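PDB 1W8S: fructose-bisphosphate aldolase class I from Thermoproteus tenax, which belongs to the DeoC/LacD family of class I aldolases and folds as a TIM barrel, with five chains gathered in the assembly. Local coordinates for residues G16-L21 with P198-G203; G63-Y68 with L75-N80; C96-A101 with F137-V142; E211-Q216 with R245-L250. The protein carries 2 engineered substitutions. All coordinates share one frame; numbering follows the deposited sequence.

Contact 1: residues G16-L21 with P198-G203; sequences GKSIIL and PVLMSG. With FBP (1,6-di-O-phosphono-beta-D-fructofuranose), chain O.
Leu200 touches Ser18 and Ile20 inside a TIM barrel, and the pairing illustrates how such a core is filled from strands that are not neighbours: 18-22 and 199-202 both pair with strand 227-230, which lies between them. Along 198-203 the side chains alternate. Val199 packs on Met176 and Ile178 of strand 175-179. Leu200 comes next and carries the contact, placing CG beside its backbone N (chi1 -68°) and spreading its two methyls over two partners. Leu200 CD2 lies 4.1 Å from Ser18 CB, while Leu200 CD1 makes an apolar contact with Ile20 CG1 at 4.2 Å; both are ordinary van der Waals distances in a buried interior. Ser18 meets Leu200 with its CB, while its OG is hydrogen-bonded to Phe12 O. Met201 reaches Phe213, Gln216 and Val220 on helix 210-222, outside the strands. With Ser202 the chain enters the pocket of 1,6-di-O-phosphono-beta-D-fructofuranose. Swung opposite its backbone N (chi1 -163°), Ser202 OG shares a 2.7 Å hydrogen bond with ligand atom O2; the ligand is also hydrogen-bonded to Lys177 NZ. Just past the strand, Gly203 CA stands 3.1 Å from ligand atom O2P.

Contact 2: residues G63-Y68 with L75-N80; sequences GIAEKY and LILKLN
Glu66 OE1, next along the helix to the Ala65 that touches Leu75 and Leu77, is gripped by two lysines: its neighbour Lys67, whose NZ meets OE1 at 2.7 Å nearly in line with the C-O bond, and Lys131 of the second subunit. Lys67 NZ in turn pairs with Asp174 of that subunit, so these charges of helix 62-68 are knitted into the interface. Toward strand 75-81 the helix presents Ala65. Its CB is met by one methyl from each of two leucines: Leu77 CD2 at 3.5 Å from Ala65 CB, a snug fit, and Leu75 CD2 at 4.0 Å from the same CB. Leu77 does not start out facing the helix; its CG stands opposite the backbone N (chi1 -160°), and the branch beyond it closes the gap. Further along the strand, Lys78 curls over its own chain. Lys78 NZ donates to Asn80 O at 3.1 Å from above the carbonyl plane, with a weak bond to Asn80 OD1 besides. A helix laid through one alanine against leucines of the following strand is typical of helix packing in a beta-alpha-beta unit, here strand 57-60, helix 62-68 and strand 75-81 of the TIM barrel.

Contact 3: residues C96-A101 with F137-V142; sequences CSVEEA and FDLPLV
Val98 and Glu99, at the start of helix 98-103, meet Phe137 and Leu139 as the chain leaves helix 120-137 for strand 141-145, and the two halves of this contact show how one interface can run from core to surface. On the inner side, Val98 and Leu139 are buried. Val98 CG1 sits 3.9 Å from Phe137 CD2, the two side chains lying alongside with their ends pointing opposite ways, and the same Val98 methyl reaches Leu139 CD2 more loosely at 4.4 Å. Leu79 of strand 75-81 packs against Val98 as well, which ties the pair to the barrel wall. On the solvent side lies Glu99, exposed, against the partly exposed ring of Phe137. Glu99 CA stands over one face, 4.2 Å from the centroid of the Phe137 ring and 18° off the normal, a CH-pi contact, while Glu99 CB comes to 3.5 Å from Phe137 CZ near the rim. An extended glutamate chain then carries the carboxylate past the ring, the two planes 37° apart, to a salt bridge with Arg132 of the second subunit. Both backbones are fixed close by. Ser97 and Glu100 form a capping box: Glu100 N donates to Ser97 OG at 3.1 Å, the N-cap bond, and Ser97 N returns one to Glu100 OE1, which also takes Ser97 OG at 2.7 Å on its anti lone pair. Asp138 closes the preceding helix in a Schellman motif. Glu99 thus works as two chemical parts, its carbons covering an aromatic ring and its charge engaged at the subunit interface.

Contact 4: residues E211-Q216 with R245-L250; sequences EDFLKQ and RALAEL
Leu214 and Leu247 both set CG beside the backbone N, with chi1 near -75° in each, and this turns the ends of both side chains into the groove between helices 210-222 and 240-253. Leu250 takes the other course, its CG opposite the backbone N (chi1 178°), and arrives from the next turn. Three methyls meet as a result. Leu247 CD2 lies 3.7 Å from Leu214 CD2, and Leu214 CD2 also lies 3.9 Å from Leu250 CD2, so the single Leu214 methyl touches two successive turns of the facing helix. Phe213 completes the cluster: its ring atom CE2 is 3.8 Å from Leu247 CD2, met obliquely, the phenylalanine side chain running roughly perpendicular to that of Leu247. Phe243, from the same helix as Leu247, packs on both Phe213 and Leu214. The local axes run nearly side by side, crossing at -25° and approaching to 11.1 Å at the closest, a separation bridged by side chains of this length. These are outer helices of the TIM barrel. Even the one polar atom involved, Leu214 O, meets a methyl, Leu250 CD2, at 3.6 Å. Cohesion here therefore rests on apolar burial and shape, with no directional polar bond between the two segments.

Overall arrangement
From the N terminus, strand 18-22 opens a long loop that contact 1 closes only at strand 199-202, on the far side of 227-230. Two shorter closures nest inside it, one after the other. Contact 2 comes first, binding helix 62-68 to the strand that follows; contact 3 then joins helix 98-103 to the approach to strand 141-145. These two touch through Leu77 and Leu79, and both border the second subunit. Contact 4 follows in series, joining two late outer helices on the opposite side of the chain's centre from contact 3. Contact 1 touches contact 2 through Ile20 and Ile76, and contact 4 through Ile19 and Met201, so its strands stand between them.

Contact 1: residues G16-L21 with P198-G203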
loop_
_atom_site.group_PDB
_atom_site.type_symbol
_atom_site.label_atom_id
_atom_site.label_comp_id
_atom_site.label_asym_id
_atom_site.label_seq_id
_atom_site.Cartn_x
_atom_site.Cartn_y
_atom_site.Cartn_z
ATOM N N GLY E 16 14.167 36.971 -18.155
ATOM C CA GLY E 16 14.899 36.034 -18.986
ATOM C C GLY E 16 15.700 35.004 -18.206
ATOM O O GLY E 16 16.154 34.024 -18.797
ATOM N N LYS E 17 15.906 35.291 -16.908
ATOM C CA LYS E 17 16.594 34.441 -15.948
ATOM C C LYS E 17 15.766 34.529 -14.667
ATOM O O LYS E 17 14.956 35.454 -14.522
ATOM C CB LYS E 17 18.025 34.945 -15.666
ATOM C CG LYS E 17 19.023 34.886 -16.832
ATOM C CD LYS E 17 19.116 33.503 -17.460
ATOM C CE LYS E 17 19.893 33.503 -18.783
ATOM N NZ LYS E 17 20.165 32.077 -19.143
ATOM N N SER E 18 15.994 33.614 -13.731
ATOM C CA SER E 18 15.142 33.506 -12.562
ATOM C C SER E 18 15.949 33.335 -11.269
ATOM O O SER E 18 16.972 32.657 -11.249
ATOM C CB SER E 18 14.173 32.327 -12.764
ATOM O OG SER E 18 13.313 32.106 -11.635
ATOM N N ILE E 19 15.511 34.008 -10.209
ATOM C CA ILE E 19 15.981 33.726 -8.867
ATOM C C ILE E 19 14.754 33.429 -8.029
ATOM O O ILE E 19 13.852 34.245 -7.947
ATOM C CB ILE E 19 16.740 34.902 -8.231
ATOM C CG1 ILE E 19 17.927 35.328 -9.091
ATOM C CG2 ILE E 19 17.203 34.498 -6.835
ATOM C CD1 ILE E 19 18.700 36.493 -8.541
ATOM N N ILE E 20 14.758 32.262 -7.404
ATOM C CA ILE E 20 13.667 31.820 -6.547
ATOM C C ILE E 20 14.226 31.694 -5.158
ATOM O O ILE E 20 15.262 31.093 -4.989
ATOM C CB ILE E 20 13.152 30.446 -7.007
ATOM C CG1 ILE E 20 12.620 30.503 -8.435
ATOM C CG2 ILE E 20 12.064 29.972 -6.082
ATOM C CD1 ILE E 20 11.545 31.461 -8.602
ATOM N N LEU E 21 13.558 32.290 -4.185
ATOM C CA LEU E 21 13.992 32.205 -2.797
ATOM C C LEU E 21 13.348 30.981 -2.125
ATOM O O LEU E 21 12.140 30.933 -1.889
ATOM C CB LEU E 21 13.657 33.480 -2.035
ATOM C CG LEU E 21 14.331 33.639 -0.673
ATOM C CD1 LEU E 21 15.853 33.616 -0.802
ATOM C CD2 LEU E 21 13.879 34.915 -0.002
ATOM N N PRO E 198 13.640 24.258 -18.525
ATOM C CA PRO E 198 14.643 25.109 -17.862
ATOM C C PRO E 198 15.161 24.551 -16.550
ATOM O O PRO E 198 14.423 23.886 -15.806
ATOM C CB PRO E 198 13.915 26.432 -17.640
ATOM C CG PRO E 198 12.430 26.042 -17.612
ATOM C CD PRO E 198 12.319 24.911 -18.590
ATOM N N VAL E 199 16.424 24.875 -16.268
ATOM C CA VAL E 199 17.165 24.355 -15.131
ATOM C C VAL E 199 17.481 25.479 -14.164
ATOM O O VAL E 199 17.991 26.525 -14.560
ATOM C CB VAL E 199 18.517 23.721 -15.582
ATOM C CG1 VAL E 199 19.429 23.413 -14.380
ATOM C CG2 VAL E 199 18.285 22.447 -16.350
ATOM N N LEU E 200 17.172 25.220 -12.903
ATOM C CA LEU E 200 17.489 26.046 -11.758
ATOM C C LEU E 200 18.503 25.335 -10.897
ATOM O O LEU E 200 18.350 24.157 -10.572
ATOM C CB LEU E 200 16.232 26.287 -10.931
ATOM C CG LEU E 200 15.129 27.143 -11.555
ATOM C CD1 LEU E 200 13.889 27.118 -10.666
ATOM C CD2 LEU E 200 15.612 28.585 -11.789
ATOM N N MET E 201 19.550 26.039 -10.527
ATOM C CA MET E 201 20.581 25.491 -9.660
ATOM C C MET E 201 20.102 25.625 -8.227
ATOM O O MET E 201 19.689 26.697 -7.805
ATOM C CB MET E 201 21.885 26.288 -9.835
ATOM C CG MET E 201 22.985 26.009 -8.786
ATOM S SD MET E 201 23.491 27.509 -7.878
ATOM C CE MET E 201 24.856 26.871 -6.942
ATOM N N SER E 202 20.162 24.526 -7.481
ATOM C CA SER E 202 19.927 24.540 -6.046
ATOM C C SER E 202 21.129 25.171 -5.360
ATOM O O SER E 202 22.255 24.755 -5.590
ATOM C CB SER E 202 19.775 23.089 -5.569
ATOM O OG SER E 202 19.167 23.072 -4.299
ATOM N N GLY E 203 20.906 26.171 -4.514
ATOM C CA GLY E 203 22.000 26.921 -3.913
ATOM C C GLY E 203 23.034 26.125 -3.134
ATOM O O GLY E 203 24.244 26.355 -3.312
HETATM P P1 FBP O . 19.483 25.988 -0.567
HETATM O O1P FBP O . 19.523 26.419 0.847
HETATM O O2P FBP O . 19.972 27.048 -1.599
HETATM O O3P FBP O . 20.280 24.708 -0.841
HETATM O O1 FBP O . 17.949 25.707 -0.902
HETATM C C1 FBP O . 17.564 25.157 -2.143
HETATM C C2 FBP O . 17.047 23.729 -1.919
HETATM O O2 FBP O . 16.719 23.119 -3.188
HETATM C C3 FBP O . 15.828 23.644 -0.991
HETATM O O3 FBP O . 14.589 23.979 -1.597
HETATM C C4 FBP O . 15.909 22.183 -0.549
HETATM O O4 FBP O . 15.253 21.884 0.672
HETATM C C5 FBP O . 17.412 22.003 -0.385
HETATM O O5 FBP O . 18.042 22.899 -1.317
HETATM C C6 FBP O . 17.809 20.555 -0.644
HETATM O O6 FBP O . 19.220 20.448 -0.583
HETATM P P2 FBP O . 19.936 19.404 0.426
HETATM O O4P FBP O . 21.192 20.080 0.920
HETATM O O5P FBP O . 18.956 19.002 1.530
HETATM O O6P FBP O . 20.453 18.178 -0.348
#

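Contact 2: residues G63-Y68 with L75-N80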
loop_
_atom_site.group_PDB
_atom_site.type_symbol
_atom_site.label_atom_id
_atom_site.label_comp_id
_atom_site.label_asym_id
_atom_site.label_seq_id
_atom_site.Cartn_x
_atom_site.Cartn_y
_atom_site.Cartn_z
ATOM N N GLY E 63 1.982 24.830 5.031
ATOM C CA GLY E 63 1.631 25.465 6.302
ATOM C C GLY E 63 2.087 26.922 6.339
ATOM O O GLY E 63 1.395 27.792 6.845
ATOM N N ILE E 64 3.294 27.161 5.831
ATOM C CA ILE E 64 3.815 28.500 5.686
ATOM C C ILE E 64 3.018 29.285 4.655
ATOM O O ILE E 64 2.729 30.447 4.861
ATOM C CB ILE E 64 5.323 28.477 5.277
ATOM C CG1 ILE E 64 6.177 27.705 6.285
ATOM C CG2 ILE E 64 5.855 29.893 5.045
ATOM C CD1 ILE E 64 6.227 28.257 7.623
ATOM N N ALA E 65 2.700 28.679 3.524
ATOM C CA ALA E 65 1.822 29.360 2.557
ATOM C C ALA E 65 0.471 29.742 3.199
ATOM O O ALA E 65 -0.010 30.855 3.021
ATOM C CB ALA E 65 1.607 28.520 1.342
ATOM N N GLU E 66 -0.161 28.823 3.933
ATOM C CA GLU E 66 -1.505 29.091 4.472
ATOM C C GLU E 66 -1.452 30.224 5.459
ATOM O O GLU E 66 -2.309 31.087 5.457
ATOM C CB GLU E 66 -2.085 27.850 5.179
ATOM C CG GLU E 66 -3.497 28.008 5.722
ATOM C CD GLU E 66 -3.980 26.735 6.389
ATOM O OE1 GLU E 66 -3.542 26.437 7.499
ATOM O OE2 GLU E 66 -4.793 26.023 5.788
ATOM N N LYS E 67 -0.457 30.182 6.344
ATOM C CA LYS E 67 -0.403 31.116 7.484
ATOM C C LYS E 67 0.198 32.479 7.136
ATOM O O LYS E 67 -0.095 33.482 7.800
ATOM C CB LYS E 67 0.389 30.456 8.636
ATOM C CG LYS E 67 -0.454 29.886 9.749
ATOM C CD LYS E 67 -1.291 28.776 9.281
ATOM C CE LYS E 67 -2.031 28.048 10.425
ATOM N NZ LYS E 67 -2.371 26.664 9.889
ATOM N N TYR E 68 1.053 32.516 6.117
ATOM C CA TYR E 68 1.858 33.709 5.813
ATOM C C TYR E 68 1.776 34.289 4.402
ATOM O O TYR E 68 2.050 35.480 4.220
ATOM C CB TYR E 68 3.340 33.422 6.100
ATOM C CG TYR E 68 3.639 33.206 7.565
ATOM C CD1 TYR E 68 3.922 34.282 8.407
ATOM C CD2 TYR E 68 3.619 31.942 8.111
ATOM C CE1 TYR E 68 4.188 34.080 9.745
ATOM C CE2 TYR E 68 3.881 31.743 9.441
ATOM C CZ TYR E 68 4.164 32.810 10.250
ATOM O OH TYR E 68 4.431 32.599 11.575
ATOM N N LEU E 75 4.349 32.320 -5.858
ATOM C CA LEU E 75 4.571 31.224 -4.926
ATOM C C LEU E 75 4.674 29.894 -5.678
ATOM O O LEU E 75 3.840 29.606 -6.512
ATOM C CB LEU E 75 3.409 31.164 -3.949
ATOM C CG LEU E 75 3.246 29.898 -3.118
ATOM C CD1 LEU E 75 4.392 29.739 -2.157
ATOM C CD2 LEU E 75 1.915 29.942 -2.385
ATOM N N ILE E 76 5.709 29.118 -5.346
ATOM C CA ILE E 76 5.848 27.731 -5.715
ATOM C C ILE E 76 5.564 26.960 -4.436
ATOM O O ILE E 76 6.273 27.116 -3.436
ATOM C CB ILE E 76 7.242 27.440 -6.226
ATOM C CG1 ILE E 76 7.561 28.351 -7.412
ATOM C CG2 ILE E 76 7.376 25.965 -6.620
ATOM C CD1 ILE E 76 8.946 28.129 -8.023
ATOM N N LEU E 77 4.479 26.192 -4.445
ATOM C CA LEU E 77 4.088 25.350 -3.308
ATOM C C LEU E 77 4.799 24.002 -3.416
ATOM O O LEU E 77 4.581 23.212 -4.351
ATOM C CB LEU E 77 2.588 25.200 -3.265
ATOM C CG LEU E 77 1.847 24.780 -2.012
ATOM C CD1 LEU E 77 2.506 23.649 -1.304
ATOM C CD2 LEU E 77 1.752 25.963 -1.094
ATOM N N LYS E 78 5.736 23.793 -2.494
ATOM C CA LYS E 78 6.489 22.563 -2.355
ATOM C C LYS E 78 5.583 21.516 -1.719
ATOM O O LYS E 78 5.196 21.663 -0.556
ATOM C CB LYS E 78 7.675 22.825 -1.420
ATOM C CG LYS E 78 8.557 21.619 -1.126
ATOM C CD LYS E 78 8.958 20.950 -2.371
ATOM C CE LYS E 78 10.047 19.886 -2.144
ATOM N NZ LYS E 78 9.989 19.234 -0.857
ATOM N N LEU E 79 5.189 20.515 -2.496
ATOM C CA LEU E 79 4.096 19.612 -2.101
ATOM C C LEU E 79 4.520 18.509 -1.146
ATOM O O LEU E 79 3.716 18.085 -0.327
ATOM C CB LEU E 79 3.407 18.951 -3.309
ATOM C CG LEU E 79 2.771 19.914 -4.302
ATOM C CD1 LEU E 79 2.524 19.164 -5.593
ATOM C CD2 LEU E 79 1.487 20.452 -3.757
ATOM N N ASN E 80 5.748 18.017 -1.271
ATOM C CA ASN E 80 6.192 16.924 -0.430
ATOM C C ASN E 80 7.162 17.448 0.605
ATOM O O ASN E 80 7.362 18.643 0.705
ATOM C CB ASN E 80 6.700 15.675 -1.191
ATOM C CG ASN E 80 7.808 15.941 -2.210
ATOM O OD1 ASN E 80 8.125 17.082 -2.542
ATOM N ND2 ASN E 80 8.352 14.853 -2.762
#

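Contact 3: residues C96-A101 with F137-V142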
loop_
_atom_site.group_PDB
_atom_site.type_symbol
_atom_site.label_atom_id
_atom_site.label_comp_id
_atom_site.label_asym_id
_atom_site.label_seq_id
_atom_site.Cartn_x
_atom_site.Cartn_y
_atom_site.Cartn_z
ATOM N N CYS E 96 0.279 17.759 0.604
ATOM C CA CYS E 96 -0.627 18.737 -0.012
ATOM C C CYS E 96 -0.949 18.279 -1.408
ATOM O O CYS E 96 -0.079 17.694 -2.072
ATOM C CB CYS E 96 0.065 20.098 -0.090
ATOM S SG CYS E 96 -0.989 21.512 -0.501
ATOM N N SER E 97 -2.166 18.580 -1.872
ATOM C CA SER E 97 -2.592 18.321 -3.251
ATOM C C SER E 97 -2.382 19.544 -4.097
ATOM O O SER E 97 -2.259 20.678 -3.573
ATOM C CB SER E 97 -4.067 17.968 -3.319
ATOM O OG SER E 97 -4.899 18.986 -2.825
ATOM N N VAL E 98 -2.357 19.346 -5.405
ATOM C CA VAL E 98 -2.302 20.458 -6.331
ATOM C C VAL E 98 -3.532 21.321 -6.180
ATOM O O VAL E 98 -3.440 22.535 -6.253
ATOM C CB VAL E 98 -2.192 19.943 -7.775
ATOM C CG1 VAL E 98 -2.407 21.054 -8.777
ATOM C CG2 VAL E 98 -0.838 19.254 -7.959
ATOM N N GLU E 99 -4.702 20.715 -5.987
ATOM C CA GLU E 99 -5.928 21.522 -5.859
ATOM C C GLU E 99 -5.811 22.485 -4.649
ATOM O O GLU E 99 -6.199 23.658 -4.717
ATOM C CB GLU E 99 -7.165 20.616 -5.739
ATOM C CG GLU E 99 -8.449 21.380 -5.452
ATOM C CD GLU E 99 -9.725 20.530 -5.431
ATOM O OE1 GLU E 99 -9.727 19.415 -5.959
ATOM O OE2 GLU E 99 -10.724 21.053 -4.937
ATOM N N GLU E 100 -5.268 21.988 -3.535
ATOM C CA GLU E 100 -5.127 22.818 -2.350
ATOM C C GLU E 100 -4.085 23.913 -2.595
ATOM O O GLU E 100 -4.237 25.030 -2.111
ATOM C CB GLU E 100 -4.724 21.994 -1.142
ATOM C CG GLU E 100 -5.818 21.091 -0.628
ATOM C CD GLU E 100 -5.301 20.055 0.326
ATOM O OE1 GLU E 100 -4.631 19.122 -0.140
ATOM O OE2 GLU E 100 -5.535 20.201 1.538
ATOM N N ALA E 101 -3.039 23.594 -3.347
ATOM C CA ALA E 101 -2.019 24.588 -3.734
ATOM C C ALA E 101 -2.621 25.770 -4.501
ATOM O O ALA E 101 -2.275 26.937 -4.264
ATOM C CB ALA E 101 -0.932 23.932 -4.536
ATOM N N PHE E 137 -5.053 21.605 -13.530
ATOM C CA PHE E 137 -5.189 22.923 -12.886
ATOM C C PHE E 137 -4.319 23.997 -13.564
ATOM O O PHE E 137 -4.333 25.144 -13.138
ATOM C CB PHE E 137 -4.861 22.796 -11.398
ATOM C CG PHE E 137 -5.964 22.124 -10.594
ATOM C CD1 PHE E 137 -7.045 22.864 -10.166
ATOM C CD2 PHE E 137 -5.940 20.747 -10.303
ATOM C CE1 PHE E 137 -8.059 22.266 -9.442
ATOM C CE2 PHE E 137 -6.961 20.141 -9.584
ATOM C CZ PHE E 137 -8.032 20.903 -9.156
ATOM N N ASP E 138 -3.609 23.618 -14.631
ATOM C CA ASP E 138 -2.712 24.522 -15.398
ATOM C C ASP E 138 -1.721 25.239 -14.465
ATOM O O ASP E 138 -1.555 26.454 -14.548
ATOM C CB ASP E 138 -3.565 25.531 -16.195
ATOM C CG ASP E 138 -2.871 26.039 -17.459
ATOM O OD1 ASP E 138 -2.333 25.231 -18.260
ATOM O OD2 ASP E 138 -2.820 27.248 -17.719
ATOM N N LEU E 139 -1.102 24.482 -13.560
ATOM C CA LEU E 139 -0.026 24.958 -12.686
ATOM C C LEU E 139 1.258 24.263 -13.128
ATOM O O LEU E 139 1.287 23.036 -13.123
ATOM C CB LEU E 139 -0.333 24.565 -11.240
ATOM C CG LEU E 139 -0.374 25.668 -10.196
ATOM C CD1 LEU E 139 -1.183 26.842 -10.669
ATOM C CD2 LEU E 139 -0.876 25.148 -8.878
ATOM N N PRO E 140 2.312 24.999 -13.516
ATOM C CA PRO E 140 3.593 24.367 -13.848
ATOM C C PRO E 140 4.148 23.509 -12.724
ATOM O O PRO E 140 4.016 23.875 -11.589
ATOM C CB PRO E 140 4.515 25.556 -14.099
ATOM C CG PRO E 140 3.592 26.662 -14.482
ATOM C CD PRO E 140 2.369 26.464 -13.670
ATOM N N LEU E 141 4.741 22.366 -13.079
ATOM C CA LEU E 141 5.392 21.460 -12.161
ATOM C C LEU E 141 6.888 21.636 -12.207
ATOM O O LEU E 141 7.493 21.494 -13.275
ATOM C CB LEU E 141 5.036 20.030 -12.552
ATOM C CG LEU E 141 5.730 18.900 -11.817
ATOM C CD1 LEU E 141 5.352 18.927 -10.360
ATOM C CD2 LEU E 141 5.379 17.571 -12.519
ATOM N N VAL E 142 7.469 21.945 -11.051
ATOM C CA VAL E 142 8.921 22.010 -10.877
ATOM C C VAL E 142 9.335 20.734 -10.172
ATOM O O VAL E 142 8.890 20.482 -9.034
ATOM C CB VAL E 142 9.368 23.234 -10.035
ATOM C CG1 VAL E 142 10.943 23.336 -10.028
ATOM C CG2 VAL E 142 8.711 24.489 -10.514
#

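Contact 4: residues E211-Q216 with R245-L250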
loop_
_atom_site.group_PDB
_atom_site.type_symbol
_atom_site.label_atom_id
_atom_site.label_comp_id
_atom_site.label_asym_id
_atom_site.label_seq_id
_atom_site.Cartn_x
_atom_site.Cartn_y
_atom_site.Cartn_z
ATOM N N GLU E 211 31.992 35.435 -2.415
ATOM C CA GLU E 211 32.587 35.328 -3.737
ATOM C C GLU E 211 32.543 33.897 -4.275
ATOM O O GLU E 211 32.386 33.712 -5.465
ATOM C CB GLU E 211 34.031 35.868 -3.743
ATOM C CG GLU E 211 34.557 36.199 -5.133
ATOM C CD GLU E 211 33.762 37.311 -5.807
ATOM O OE1 GLU E 211 33.589 38.396 -5.184
ATOM O OE2 GLU E 211 33.311 37.100 -6.955
ATOM N N ASP E 212 32.670 32.897 -3.405
ATOM C CA ASP E 212 32.636 31.504 -3.823
ATOM C C ASP E 212 31.256 31.248 -4.427
ATOM O O ASP E 212 31.153 30.619 -5.461
ATOM C CB ASP E 212 32.818 30.524 -2.659
ATOM C CG ASP E 212 34.219 30.488 -2.096
ATOM O OD1 ASP E 212 35.204 30.843 -2.795
ATOM O OD2 ASP E 212 34.430 30.116 -0.921
ATOM N N PHE E 213 30.200 31.718 -3.759
ATOM C CA PHE E 213 28.845 31.540 -4.285
ATOM C C PHE E 213 28.577 32.262 -5.605
ATOM O O PHE E 213 27.956 31.709 -6.507
ATOM C CB PHE E 213 27.774 31.948 -3.278
ATOM C CG PHE E 213 26.423 31.468 -3.671
ATOM C CD1 PHE E 213 26.174 30.108 -3.782
ATOM C CD2 PHE E 213 25.406 32.362 -3.997
ATOM C CE1 PHE E 213 24.911 29.636 -4.190
ATOM C CE2 PHE E 213 24.131 31.877 -4.402
ATOM C CZ PHE E 213 23.905 30.547 -4.508
ATOM N N LEU E 214 29.024 33.504 -5.716
ATOM C CA LEU E 214 28.826 34.267 -6.944
ATOM C C LEU E 214 29.525 33.583 -8.125
ATOM O O LEU E 214 29.030 33.614 -9.240
ATOM C CB LEU E 214 29.345 35.712 -6.778
ATOM C CG LEU E 214 28.478 36.654 -5.941
ATOM C CD1 LEU E 214 29.219 37.955 -5.633
ATOM C CD2 LEU E 214 27.145 36.947 -6.635
ATOM N N LYS E 215 30.680 32.974 -7.860
ATOM C CA LYS E 215 31.456 32.268 -8.879
ATOM C C LYS E 215 30.752 30.994 -9.339
ATOM O O LYS E 215 30.817 30.637 -10.510
ATOM C CB LYS E 215 32.868 31.938 -8.350
ATOM C CG LYS E 215 33.821 33.132 -8.323
ATOM C CD LYS E 215 35.298 32.725 -8.469
ATOM C CE LYS E 215 35.734 32.743 -9.957
ATOM N NZ LYS E 215 34.701 32.062 -10.848
ATOM N N GLN E 216 30.084 30.296 -8.422
ATOM C CA GLN E 216 29.266 29.156 -8.797
ATOM C C GLN E 216 28.080 29.604 -9.655
ATOM O O GLN E 216 27.791 28.989 -10.671
ATOM C CB GLN E 216 28.732 28.412 -7.567
ATOM C CG GLN E 216 29.804 27.688 -6.775
ATOM C CD GLN E 216 29.300 27.123 -5.445
ATOM O OE1 GLN E 216 28.256 27.534 -4.935
ATOM N NE2 GLN E 216 30.050 26.186 -4.884
ATOM N N ARG E 245 20.629 41.360 -3.530
ATOM C CA ARG E 245 20.659 42.352 -4.610
ATOM C C ARG E 245 21.876 42.155 -5.528
ATOM O O ARG E 245 21.771 42.334 -6.730
ATOM C CB ARG E 245 20.642 43.768 -4.038
ATOM C CG ARG E 245 19.363 44.099 -3.250
ATOM C CD ARG E 245 18.843 45.507 -3.436
ATOM N NE ARG E 245 18.584 46.215 -2.179
ATOM C CZ ARG E 245 17.416 46.773 -1.801
ATOM N NH1 ARG E 245 16.323 46.700 -2.550
ATOM N NH2 ARG E 245 17.344 47.413 -0.641
ATOM N N ALA E 246 23.019 41.770 -4.967
ATOM C CA ALA E 246 24.187 41.434 -5.791
ATOM C C ALA E 246 23.892 40.246 -6.718
ATOM O O ALA E 246 24.296 40.238 -7.864
ATOM C CB ALA E 246 25.400 41.142 -4.919
ATOM N N LEU E 247 23.165 39.253 -6.217
ATOM C CA LEU E 247 22.770 38.099 -7.020
ATOM C C LEU E 247 21.804 38.487 -8.117
ATOM O O LEU E 247 21.900 37.977 -9.215
ATOM C CB LEU E 247 22.107 37.033 -6.138
ATOM C CG LEU E 247 23.065 36.224 -5.275
ATOM C CD1 LEU E 247 22.311 35.463 -4.175
ATOM C CD2 LEU E 247 23.847 35.262 -6.129
ATOM N N ALA E 248 20.885 39.404 -7.816
ATOM C CA ALA E 248 19.946 39.908 -8.804
ATOM C C ALA E 248 20.698 40.573 -9.984
ATOM O O ALA E 248 20.385 40.296 -11.148
ATOM C CB ALA E 248 18.963 40.909 -8.152
ATOM N N GLU E 249 21.705 41.405 -9.692
ATOM C CA GLU E 249 22.453 42.048 -10.767
ATOM C C GLU E 249 23.258 41.039 -11.593
ATOM O O GLU E 249 23.371 41.192 -12.808
ATOM C CB GLU E 249 23.400 43.117 -10.284
ATOM C CG GLU E 249 24.218 43.630 -11.485
ATOM C CD GLU E 249 24.710 45.029 -11.366
ATOM O OE1 GLU E 249 24.881 45.491 -10.210
ATOM O OE2 GLU E 249 24.942 45.642 -12.456
ATOM N N LEU E 250 23.835 40.031 -10.944
ATOM C CA LEU E 250 24.567 39.006 -11.677
ATOM C C LEU E 250 23.635 38.208 -12.580
ATOM O O LEU E 250 23.966 37.949 -13.730
ATOM C CB LEU E 250 25.298 38.058 -10.727
ATOM C CG LEU E 250 26.053 36.925 -11.422
ATOM C CD1 LEU E 250 27.251 37.438 -12.205
ATOM C CD2 LEU E 250 26.505 35.909 -10.388
#